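3-hydroxyacyl-thioester dehydratase X (Mycobacterium tuberculosis, PDB 4OOB) catalyses the reversible hydration of trans-2-enoyl-CoA to (3R)-3-hydroxyacyl-CoA, accepting many chain lengths with a preference for C8 to C12 substrates. Local coordinates at residues A25-A28 / A29-L33; A68-T71 / E72-I75; Q129-S132 / L133-E136. One frame throughout, in Å; residues are numbered along the deposited sequence.

Contact 1: A25-A28 / A29-L33; sequences AAYA and AVTGL
Tyr-27 and Thr-31 face each other one turn apart on helix 21-31, just where a Schellman motif brings that helix to its end. The methyl of the threonine lies over the middle of the phenol ring, with CG2 of Thr-31 4.1 Å from the ring centroid of Tyr-27 and 9° off the ring normal, a CH-pi contact of a methyl on a face. The aromatic ring turns along the helix because CG of Tyr-27 stands anti to its own N (chi1 174°). Beside the methyl, Leu-33 brings CD2 obliquely to the ring, 4.4 Å from Tyr-27 CE1, and its branched side chain packs on Ala-198 of helix 193-199. The phenol hydroxyl at the far end bonds Thr-42 OG1.

Beta-branched Thr-31 suits its place by using its two branches differently: the methyl packs on the ring, while the hydroxyl folds back to the carbonyl of the preceding turn. The Schellman 6→1 bond runs from Leu-33 N to Ala-28 O at 2.8 Å, accompanied by a weak one from Gly-32 N to Ala-29 O. Gly-32 takes the positive phi (73°) with which the chain leaves the helix, a value easiest for a residue without CB. One acceptor serves the threonine twice: Tyr-27 O receives Thr-31 N at 2.9 Å and Thr-31 OG1 at 2.8 Å, from opposite faces of its carbonyl plane.

Contact 2: A68-T71 / E72-I75; sequences AIHT and ENHI
His-70 NE2 makes a weak, bent hydrogen bond to Glu-72 O at 3.0 Å, two residues further along strand 69-77. A chi1 of -164° swings the imidazole of His-70 forward along the chain, its CG standing anti to the backbone N. The ring and the Asn-73 amide stand almost perpendicular, 82° apart.

A classic beta bulge breaks the usual alternation here. Thr-71 and Glu-72 both lie opposite Thr-124, and their CB atoms leave the strand on the same face. His-70 and Asn-73 consequently share the other face. Thr-71, with the phi/psi of the first bulge residue, suits its place through a hydroxyl that can bond the strand opposite, at Thr-124 O.

On the face of Glu-72, His-74 NE2 gives a nearly straight hydrogen bond (170°) to Glu-72 OE2 at 3.0 Å. The acceptor lies close to the plane of the imidazole, whereas the carboxylate is approached on its anti side and from somewhat out of its plane. Glutamate suits this place because its extended chain carries two oxygens: OE1 forms a salt bridge with Arg-217, leaving OE2 for the histidine. His-74 ND1 in turn pairs with Ser-215 OG, so both ring nitrogens have partners.

The strand runs between strands 116-128 and 212-218, antiparallel to both, while Met-194 of helix 193-199 packs against His-70 and Asn-73.

Contact 3: Q129-S132 / L133-E136; sequences QRTS and LSGE
Thr-131 and Ser-134 close a type I beta turn and brace it with their own hydroxyls. The tight part is a small set of bonds between backbone and side chain. Ser-134 N reaches Thr-131 O at 2.9 Å, the usual i to i+3 bond of such a turn, although the donor sits well above the carbonyl plane. In the reverse sense, Thr-131 N points almost straight (175°) at Ser-134 OG, 2.8 Å away. The serine hydroxyl comes back across the turn because its chi1 of -64° sets OG beside its own N and anti to its carbonyl carbon. Inside the bend Thr-131 makes an ST turn, its OG1 accepting Leu-133 N at 2.9 Å.

Each of these two hydroxyls also has a carbonyl to bond: His-99 O for Thr-131 OG1, and Arg-100 O for Ser-134 OG. A short hydroxyl residue suits either position, since it can accept a hydrogen bond from an amide N-H of the turn while donating to a carbonyl of the neighbouring hairpin. Thr-131 is buried, with its side chain also against Leu-103.

The outer side is much looser. Arg-130 touches the serine with its aliphatic part, CG lying 3.6 Å from Ser-134 OG, and then bends at chi3 on the exposed surface, where it touches a crystal neighbour. The side chain of Ser-132, exposed at the crest, touches that of Leu-133 only lightly, OG to CD1 at 3.9 Å, but its hydroxyl is hydrogen-bonded to Glu-98 OE1.

Placed just after strand 116-128, in the long loop leading to strand 152-156, the turn lies against the end of the hairpin of strands 86-99 and 102-113; Arg-100 NE, from that hairpin's connection, holds Glu-136 O.

Overall arrangement
The three contacts follow one another along the chain of this hotdog-fold protein, but depth does not follow that order. Contact 2 is the most central, a buried bulge inside a strand, where side chains pair with polar groups of the strands beside it. Contact 1, partly buried, closes a helix with a Schellman motif, beside which an aromatic ring and a methyl pack. Contact 3 is a surface turn, about 39 Å from contact 1 between centres and on the opposite side of the chain's centre, held chiefly by hydroxyl-to-backbone bonds. Helix 193-199 touches both contacts 1 and 2, whereas strand 116-128 borders contact 2 and then leads into contact 3.

Contact 1: A25-A28 / A29-L33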
loop_
_atom_site.group_PDB
_atom_site.type_symbol
_atom_site.label_atom_id
_atom_site.label_comp_id
_atom_site.label_asym_id
_atom_site.label_seq_id
_atom_site.Cartn_x
_atom_site.Cartn_y
_atom_site.Cartn_z
ATOM N N ALA A 25 -2.284 -0.271 17.003
ATOM C CA ALA A 25 -1.041 0.037 17.742
ATOM C C ALA A 25 0.110 -0.723 17.148
ATOM O O ALA A 25 1.176 -0.191 16.969
ATOM C CB ALA A 25 -1.173 -0.311 19.232
ATOM N N ALA A 26 -0.131 -1.989 16.846
ATOM C CA ALA A 26 0.933 -2.853 16.359
ATOM C C ALA A 26 1.365 -2.389 14.990
ATOM O O ALA A 26 2.546 -2.444 14.697
ATOM C CB ALA A 26 0.482 -4.312 16.315
ATOM N N TYR A 27 0.389 -1.963 14.175
ATOM C CA TYR A 27 0.595 -1.417 12.816
ATOM C C TYR A 27 1.340 -0.104 12.868
ATOM O O TYR A 27 2.309 0.107 12.135
ATOM C CB TYR A 27 -0.770 -1.218 12.084
ATOM C CG TYR A 27 -0.733 -0.513 10.705
ATOM C CD1 TYR A 27 -0.697 0.893 10.587
ATOM C CD2 TYR A 27 -0.773 -1.248 9.517
ATOM C CE1 TYR A 27 -0.703 1.524 9.337
ATOM C CE2 TYR A 27 -0.782 -0.633 8.276
ATOM C CZ TYR A 27 -0.731 0.754 8.178
ATOM O OH TYR A 27 -0.740 1.348 6.924
ATOM N N ALA A 28 0.858 0.817 13.691
ATOM C CA ALA A 28 1.578 2.051 13.882
ATOM C C ALA A 28 3.026 1.735 14.303
ATOM O O ALA A 28 3.956 2.301 13.731
ATOM C CB ALA A 28 0.871 2.918 14.903
ATOM N N ALA A 29 3.252 0.787 15.222
ATOM C CA ALA A 29 4.638 0.507 15.662
ATOM C C ALA A 29 5.519 -0.013 14.530
ATOM O O ALA A 29 6.662 0.448 14.317
ATOM C CB ALA A 29 4.655 -0.492 16.819
ATOM N N VAL A 30 5.003 -0.999 13.800
ATOM C CA VAL A 30 5.814 -1.588 12.719
ATOM C C VAL A 30 6.088 -0.594 11.566
ATOM O O VAL A 30 7.175 -0.629 10.982
ATOM C CB VAL A 30 5.223 -2.915 12.193
ATOM C CG1 VAL A 30 3.961 -2.664 11.409
ATOM C CG2 VAL A 30 6.208 -3.614 11.281
ATOM N N THR A 31 5.100 0.248 11.219
ATOM C CA THR A 31 5.285 1.239 10.148
ATOM C C THR A 31 6.025 2.498 10.589
ATOM O O THR A 31 6.441 3.292 9.738
ATOM C CB THR A 31 3.966 1.626 9.481
ATOM O OG1 THR A 31 3.072 2.215 10.443
ATOM C CG2 THR A 31 3.321 0.385 8.855
ATOM N N GLY A 32 6.243 2.640 11.899
ATOM C CA GLY A 32 6.855 3.822 12.480
ATOM C C GLY A 32 5.923 5.035 12.473
ATOM O O GLY A 32 6.366 6.165 12.336
ATOM N N LEU A 33 4.626 4.810 12.557
ATOM C CA LEU A 33 3.653 5.864 12.467
ATOM C C LEU A 33 3.081 6.047 13.874
ATOM O O LEU A 33 3.409 5.276 14.785
ATOM C CB LEU A 33 2.592 5.438 11.477
ATOM C CG LEU A 33 2.546 6.043 10.086
ATOM C CD1 LEU A 33 3.884 6.455 9.481
ATOM C CD2 LEU A 33 1.820 5.114 9.155
#

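Contact 2: A68-T71 / E72-I75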
loop_
_atom_site.group_PDB
_atom_site.type_symbol
_atom_site.label_atom_id
_atom_site.label_comp_id
_atom_site.label_asym_id
_atom_site.label_seq_id
_atom_site.Cartn_x
_atom_site.Cartn_y
_atom_site.Cartn_z
ATOM N N ALA A 68 1.809 -11.313 -7.340
ATOM C CA ALA A 68 1.133 -10.025 -7.613
ATOM C C ALA A 68 2.012 -8.872 -7.224
ATOM O O ALA A 68 2.750 -8.940 -6.248
ATOM C CB ALA A 68 -0.132 -9.882 -6.820
ATOM N N ILE A 69 1.891 -7.794 -7.956
ATOM C CA ILE A 69 2.723 -6.635 -7.703
ATOM C C ILE A 69 1.770 -5.468 -7.564
ATOM O O ILE A 69 0.938 -5.262 -8.428
ATOM C CB ILE A 69 3.684 -6.404 -8.879
ATOM C CG1 ILE A 69 4.584 -7.638 -9.074
ATOM C CG2 ILE A 69 4.493 -5.102 -8.679
ATOM C CD1 ILE A 69 5.499 -7.542 -10.319
ATOM N N HIS A 70 1.896 -4.740 -6.456
ATOM C CA HIS A 70 1.115 -3.550 -6.235
ATOM C C HIS A 70 1.743 -2.391 -7.084
ATOM O O HIS A 70 2.886 -1.975 -6.879
ATOM C CB HIS A 70 1.088 -3.249 -4.724
ATOM C CG HIS A 70 0.040 -2.287 -4.325
ATOM N ND1 HIS A 70 -0.246 -1.987 -3.011
ATOM C CD2 HIS A 70 -0.804 -1.547 -5.066
ATOM C CE1 HIS A 70 -1.214 -1.097 -2.963
ATOM N NE2 HIS A 70 -1.550 -0.796 -4.198
ATOM N N THR A 71 0.971 -1.839 -8.008
ATOM C CA THR A 71 1.513 -0.814 -8.880
ATOM C C THR A 71 1.087 0.598 -8.473
ATOM O O THR A 71 1.886 1.493 -8.620
ATOM C CB THR A 71 1.110 -1.058 -10.335
ATOM O OG1 THR A 71 -0.283 -1.267 -10.372
ATOM C CG2 THR A 71 1.813 -2.360 -10.927
ATOM N N GLU A 72 -0.127 0.767 -7.929
ATOM C CA GLU A 72 -0.707 2.067 -7.638
ATOM C C GLU A 72 -1.734 2.010 -6.540
ATOM O O GLU A 72 -2.455 1.006 -6.364
ATOM C CB GLU A 72 -1.374 2.662 -8.875
ATOM C CG GLU A 72 -0.557 3.784 -9.478
ATOM C CD GLU A 72 -1.131 4.380 -10.735
ATOM O OE1 GLU A 72 -0.363 4.423 -11.722
ATOM O OE2 GLU A 72 -2.303 4.827 -10.734
ATOM N N ASN A 73 -1.820 3.114 -5.810
ATOM C CA ASN A 73 -2.774 3.232 -4.739
ATOM C C ASN A 73 -3.211 4.655 -4.555
ATOM O O ASN A 73 -2.351 5.537 -4.396
ATOM C CB ASN A 73 -2.180 2.740 -3.426
ATOM C CG ASN A 73 -3.242 2.152 -2.521
ATOM O OD1 ASN A 73 -3.653 2.752 -1.505
ATOM N ND2 ASN A 73 -3.719 1.002 -2.894
ATOM N N HIS A 74 -4.523 4.876 -4.553
ATOM C CA HIS A 74 -5.071 6.216 -4.379
ATOM C C HIS A 74 -6.063 6.165 -3.244
ATOM O O HIS A 74 -7.072 5.421 -3.299
ATOM C CB HIS A 74 -5.755 6.739 -5.648
ATOM C CG HIS A 74 -4.848 6.778 -6.822
ATOM N ND1 HIS A 74 -4.002 7.838 -7.069
ATOM C CD2 HIS A 74 -4.606 5.861 -7.784
ATOM C CE1 HIS A 74 -3.301 7.582 -8.158
ATOM N NE2 HIS A 74 -3.634 6.380 -8.596
ATOM N N ILE A 75 -5.750 6.917 -2.192
ATOM C CA ILE A 75 -6.603 6.928 -0.995
ATOM C C ILE A 75 -7.177 8.321 -0.930
ATOM O O ILE A 75 -6.438 9.297 -1.040
ATOM C CB ILE A 75 -5.782 6.637 0.272
ATOM C CG1 ILE A 75 -5.538 5.136 0.389
ATOM C CG2 ILE A 75 -6.469 7.170 1.534
ATOM C CD1 ILE A 75 -4.361 4.790 1.312
#

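Contact 3: Q129-S132 / L133-E136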
loop_
_atom_site.group_PDB
_atom_site.type_symbol
_atom_site.label_atom_id
_atom_site.label_comp_id
_atom_site.label_asym_id
_atom_site.label_seq_id
_atom_site.Cartn_x
_atom_site.Cartn_y
_atom_site.Cartn_z
ATOM N N GLN A 129 1.756 -12.519 -15.665
ATOM C CA GLN A 129 1.431 -13.495 -16.734
ATOM C C GLN A 129 1.811 -12.868 -18.067
ATOM O O GLN A 129 1.897 -11.632 -18.174
ATOM C CB GLN A 129 -0.079 -13.838 -16.765
ATOM C CG GLN A 129 -0.970 -12.637 -17.000
ATOM C CD GLN A 129 -2.348 -12.793 -16.404
ATOM O OE1 GLN A 129 -3.229 -13.294 -17.031
ATOM N NE2 GLN A 129 -2.535 -12.302 -15.195
ATOM N N ARG A 130 1.979 -13.691 -19.092
ATOM C CA ARG A 130 2.165 -13.180 -20.472
ATOM C C ARG A 130 0.873 -12.590 -20.988
ATOM O O ARG A 130 -0.176 -13.166 -20.791
ATOM C CB ARG A 130 2.586 -14.286 -21.470
ATOM C CG ARG A 130 3.527 -13.767 -22.529
ATOM C CD ARG A 130 3.864 -14.755 -23.645
ATOM N NE ARG A 130 2.728 -14.673 -24.504
ATOM C CZ ARG A 130 2.615 -13.968 -25.605
ATOM N NH1 ARG A 130 3.628 -13.365 -26.186
ATOM N NH2 ARG A 130 1.437 -13.918 -26.129
ATOM N N THR A 131 0.958 -11.476 -21.694
ATOM C CA THR A 131 -0.182 -10.911 -22.424
ATOM C C THR A 131 0.237 -10.610 -23.872
ATOM O O THR A 131 1.422 -10.637 -24.191
ATOM C CB THR A 131 -0.613 -9.578 -21.790
ATOM O OG1 THR A 131 0.334 -8.543 -22.122
ATOM C CG2 THR A 131 -0.723 -9.708 -20.256
ATOM N N SER A 132 -0.721 -10.227 -24.709
ATOM C CA SER A 132 -0.419 -9.732 -26.060
ATOM C C SER A 132 0.427 -8.453 -26.094
ATOM O O SER A 132 0.693 -7.966 -27.166
ATOM C CB SER A 132 -1.716 -9.403 -26.790
ATOM O OG SER A 132 -2.217 -8.136 -26.338
ATOM N N LEU A 133 0.791 -7.870 -24.948
ATOM C CA LEU A 133 1.640 -6.681 -24.911
ATOM C C LEU A 133 3.055 -7.070 -24.477
ATOM O O LEU A 133 3.919 -6.212 -24.358
ATOM C CB LEU A 133 1.050 -5.631 -23.923
ATOM C CG LEU A 133 0.272 -4.394 -24.359
ATOM C CD1 LEU A 133 -0.627 -4.662 -25.564
ATOM C CD2 LEU A 133 -0.545 -3.792 -23.209
ATOM N N SER A 134 3.293 -8.360 -24.244
ATOM C CA SER A 134 4.543 -8.800 -23.657
ATOM C C SER A 134 5.723 -8.739 -24.643
ATOM O O SER A 134 6.883 -8.570 -24.230
ATOM C CB SER A 134 4.397 -10.198 -23.046
ATOM O OG SER A 134 3.473 -10.200 -21.945
ATOM N N GLY A 135 5.433 -8.891 -25.933
ATOM C CA GLY A 135 6.403 -8.551 -26.989
ATOM C C GLY A 135 6.243 -7.048 -27.121
ATOM O O GLY A 135 5.191 -6.573 -27.589
ATOM N N GLU A 136 7.236 -6.300 -26.648
ATOM C CA GLU A 136 7.139 -4.865 -26.532
ATOM C C GLU A 136 8.067 -4.437 -25.444
ATOM O O GLU A 136 8.085 -5.043 -24.371
ATOM C CB GLU A 136 5.744 -4.409 -26.184
ATOM C CG GLU A 136 5.651 -3.070 -25.474
ATOM C CD GLU A 136 4.212 -2.628 -25.373
ATOM O OE1 GLU A 136 3.509 -2.819 -26.391
ATOM O OE2 GLU A 136 3.778 -2.125 -24.297
#